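Local coordinates for protein DNA ligase (Archaeoglobus fulgidus, PDB 3GDE) that probably seals nicks in double-stranded DNA during replication, recombination and repair, using ATP and a covalent enzyme-AMP intermediate, at residues Val97-Ile102 with Glu154-Thr159. Residues are numbered along the deposited sequence; the frame is centred on the assembly and turned at random.
Sequences VAEQLI and EARYLT
The side chains of E99 and R156 run alongside each other from adjacent helices and close a salt bridge along one margin of the interface. NH1 of R156 donates to OE1 of E99 over 2.7 Å with an N-H...O angle of 154°. The carboxylate oxygen lies nearly in the guanidinium plane, at its edge, whereas NH1 comes to OE1 from above the carboxylate plane; the two flat groups are turned 55° apart. Both chains start with CG anti to the backbone N, which keeps them together from CB atoms 4.0 Å apart, and a bend at chi3 of R156 brings the guanidinium round to the acid.

Beside the ion pair, small side chains let the backbones come close. CB of A155 packs 4.1 Å from CB of A98, and CD1 of I102 touches CB of A155 as well. CB of A98 also meets A155 O and sits 3.4 Å from OG1 of T159, a hydroxyl turned back onto its own helix to donate to A155 O and also hydrogen-bonded to Y147. CG of R156 lies over the centre of one Y157 ring face, and NH2 reaches Y157 OH in a weak bond. Y157 OH is itself hydrogen-bonded to E17, with which NH2 also forms a weak, long ion pair. A leucine in place of R156 would probably leave the E99 carboxylate without its positive partner and Y157 OH without the weak NH2 bond.

Segments 97-102 and 154-159 thus run roughly antiparallel (149°), their axes 7.4 Å apart at the nearest point, an alanine-lined close approach within the all-helical N-terminal DNA-binding domain of ATP-dependent DNA ligases.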
loop_
_atom_site.group_PDB
_atom_site.type_symbol
_atom_site.label_atom_id
_atom_site.label_comp_id
_atom_site.label_asym_id
_atom_site.label_seq_id
_atom_site.Cartn_x
_atom_site.Cartn_y
_atom_site.Cartn_z
ATOM N N VAL A 97 9.993 6.628 -23.539
ATOM C CA VAL A 97 10.764 7.811 -23.880
ATOM C C VAL A 97 12.246 7.609 -23.562
ATOM O O VAL A 97 13.105 7.927 -24.388
ATOM C CB VAL A 97 10.233 9.075 -23.168
ATOM C CG1 VAL A 97 11.159 10.271 -23.419
ATOM C CG2 VAL A 97 8.819 9.385 -23.637
ATOM N N ALA A 98 12.539 7.105 -22.364
ATOM C CA ALA A 98 13.913 6.809 -21.973
ATOM C C ALA A 98 14.567 5.850 -22.982
ATOM O O ALA A 98 15.677 6.112 -23.451
ATOM C CB ALA A 98 13.967 6.250 -20.558
ATOM N N GLU A 99 13.857 4.777 -23.332
ATOM C CA GLU A 99 14.294 3.828 -24.349
ATOM C C GLU A 99 14.666 4.509 -25.676
ATOM O O GLU A 99 15.688 4.195 -26.282
ATOM C CB GLU A 99 13.220 2.771 -24.586
ATOM C CG GLU A 99 13.622 1.678 -25.579
ATOM C CD GLU A 99 12.444 0.842 -26.065
ATOM O OE1 GLU A 99 11.283 1.125 -25.687
ATOM O OE2 GLU A 99 12.678 -0.102 -26.840
ATOM N N GLN A 100 13.830 5.451 -26.098
ATOM C CA GLN A 100 14.027 6.179 -27.338
ATOM C C GLN A 100 15.226 7.115 -27.273
ATOM O O GLN A 100 16.018 7.171 -28.213
ATOM C CB GLN A 100 12.749 6.947 -27.713
ATOM C CG GLN A 100 12.473 6.970 -29.205
ATOM C CD GLN A 100 12.672 5.605 -29.862
ATOM O OE1 GLN A 100 12.088 4.596 -29.445
ATOM N NE2 GLN A 100 13.507 5.572 -30.894
ATOM N N LEU A 101 15.371 7.836 -26.168
ATOM C CA LEU A 101 16.524 8.728 -25.998
ATOM C C LEU A 101 17.868 7.985 -25.974
ATOM O O LEU A 101 18.835 8.443 -26.563
ATOM C CB LEU A 101 16.377 9.597 -24.743
ATOM C CG LEU A 101 15.209 10.593 -24.716
ATOM C CD1 LEU A 101 15.197 11.344 -23.401
ATOM C CD2 LEU A 101 15.270 11.572 -25.918
ATOM N N ILE A 102 17.926 6.846 -25.292
ATOM C CA ILE A 102 19.156 6.063 -25.228
ATOM C C ILE A 102 19.458 5.368 -26.568
ATOM O O ILE A 102 20.616 5.273 -26.971
ATOM C CB ILE A 102 19.165 5.081 -24.018
ATOM C CG1 ILE A 102 19.680 5.783 -22.754
ATOM C CG2 ILE A 102 20.083 3.887 -24.283
ATOM C CD1 ILE A 102 18.751 6.774 -22.117
ATOM N N GLU A 154 16.925 -1.482 -20.948
ATOM C CA GLU A 154 17.221 -1.287 -19.526
ATOM C C GLU A 154 16.687 0.054 -19.044
ATOM O O GLU A 154 16.133 0.144 -17.955
ATOM C CB GLU A 154 18.724 -1.359 -19.246
ATOM C CG GLU A 154 19.248 -2.751 -19.054
ATOM C CD GLU A 154 20.779 -2.819 -18.974
ATOM O OE1 GLU A 154 21.462 -1.898 -19.466
ATOM O OE2 GLU A 154 21.304 -3.810 -18.423
ATOM N N ALA A 155 16.876 1.091 -19.858
ATOM C CA ALA A 155 16.459 2.438 -19.497
ATOM C C ALA A 155 14.940 2.512 -19.342
ATOM O O ALA A 155 14.418 3.236 -18.493
ATOM C CB ALA A 155 16.954 3.449 -20.533
ATOM N N ARG A 156 14.244 1.751 -20.175
ATOM C CA ARG A 156 12.794 1.626 -20.106
ATOM C C ARG A 156 12.301 1.108 -18.760
ATOM O O ARG A 156 11.495 1.769 -18.114
ATOM C CB ARG A 156 12.315 0.724 -21.231
ATOM C CG ARG A 156 10.836 0.405 -21.229
ATOM C CD ARG A 156 10.449 0.145 -22.652
ATOM N NE ARG A 156 9.654 -1.051 -22.799
ATOM C CZ ARG A 156 9.481 -1.681 -23.951
ATOM N NH1 ARG A 156 10.047 -1.225 -25.055
ATOM N NH2 ARG A 156 8.736 -2.773 -23.996
ATOM N N TYR A 157 12.785 -0.065 -18.338
ATOM C CA TYR A 157 12.338 -0.672 -17.069
ATOM C C TYR A 157 12.971 -0.078 -15.815
ATOM O O TYR A 157 12.412 -0.191 -14.742
ATOM C CB TYR A 157 12.435 -2.198 -17.110
ATOM C CG TYR A 157 11.484 -2.759 -18.134
ATOM C CD1 TYR A 157 10.110 -2.763 -17.900
ATOM C CD2 TYR A 157 11.951 -3.241 -19.364
ATOM C CE1 TYR A 157 9.226 -3.246 -18.847
ATOM C CE2 TYR A 157 11.074 -3.723 -20.324
ATOM C CZ TYR A 157 9.713 -3.724 -20.056
ATOM O OH TYR A 157 8.825 -4.194 -20.990
ATOM N N LEU A 158 14.129 0.559 -15.950
ATOM C CA LEU A 158 14.704 1.330 -14.845
ATOM C C LEU A 158 13.773 2.485 -14.514
ATOM O O LEU A 158 13.486 2.765 -13.345
ATOM C CB LEU A 158 16.083 1.887 -15.226
ATOM C CG LEU A 158 17.378 1.413 -14.545
ATOM C CD1 LEU A 158 17.218 0.176 -13.676
ATOM C CD2 LEU A 158 18.528 1.227 -15.555
ATOM N N THR A 159 13.306 3.146 -15.562
ATOM C CA THR A 159 12.424 4.294 -15.442
ATOM C C THR A 159 11.077 3.855 -14.859
ATOM O O THR A 159 10.577 4.469 -13.915
ATOM C CB THR A 159 12.248 4.977 -16.823
ATOM O OG1 THR A 159 13.529 5.434 -17.288
ATOM C CG2 THR A 159 11.277 6.164 -16.756
#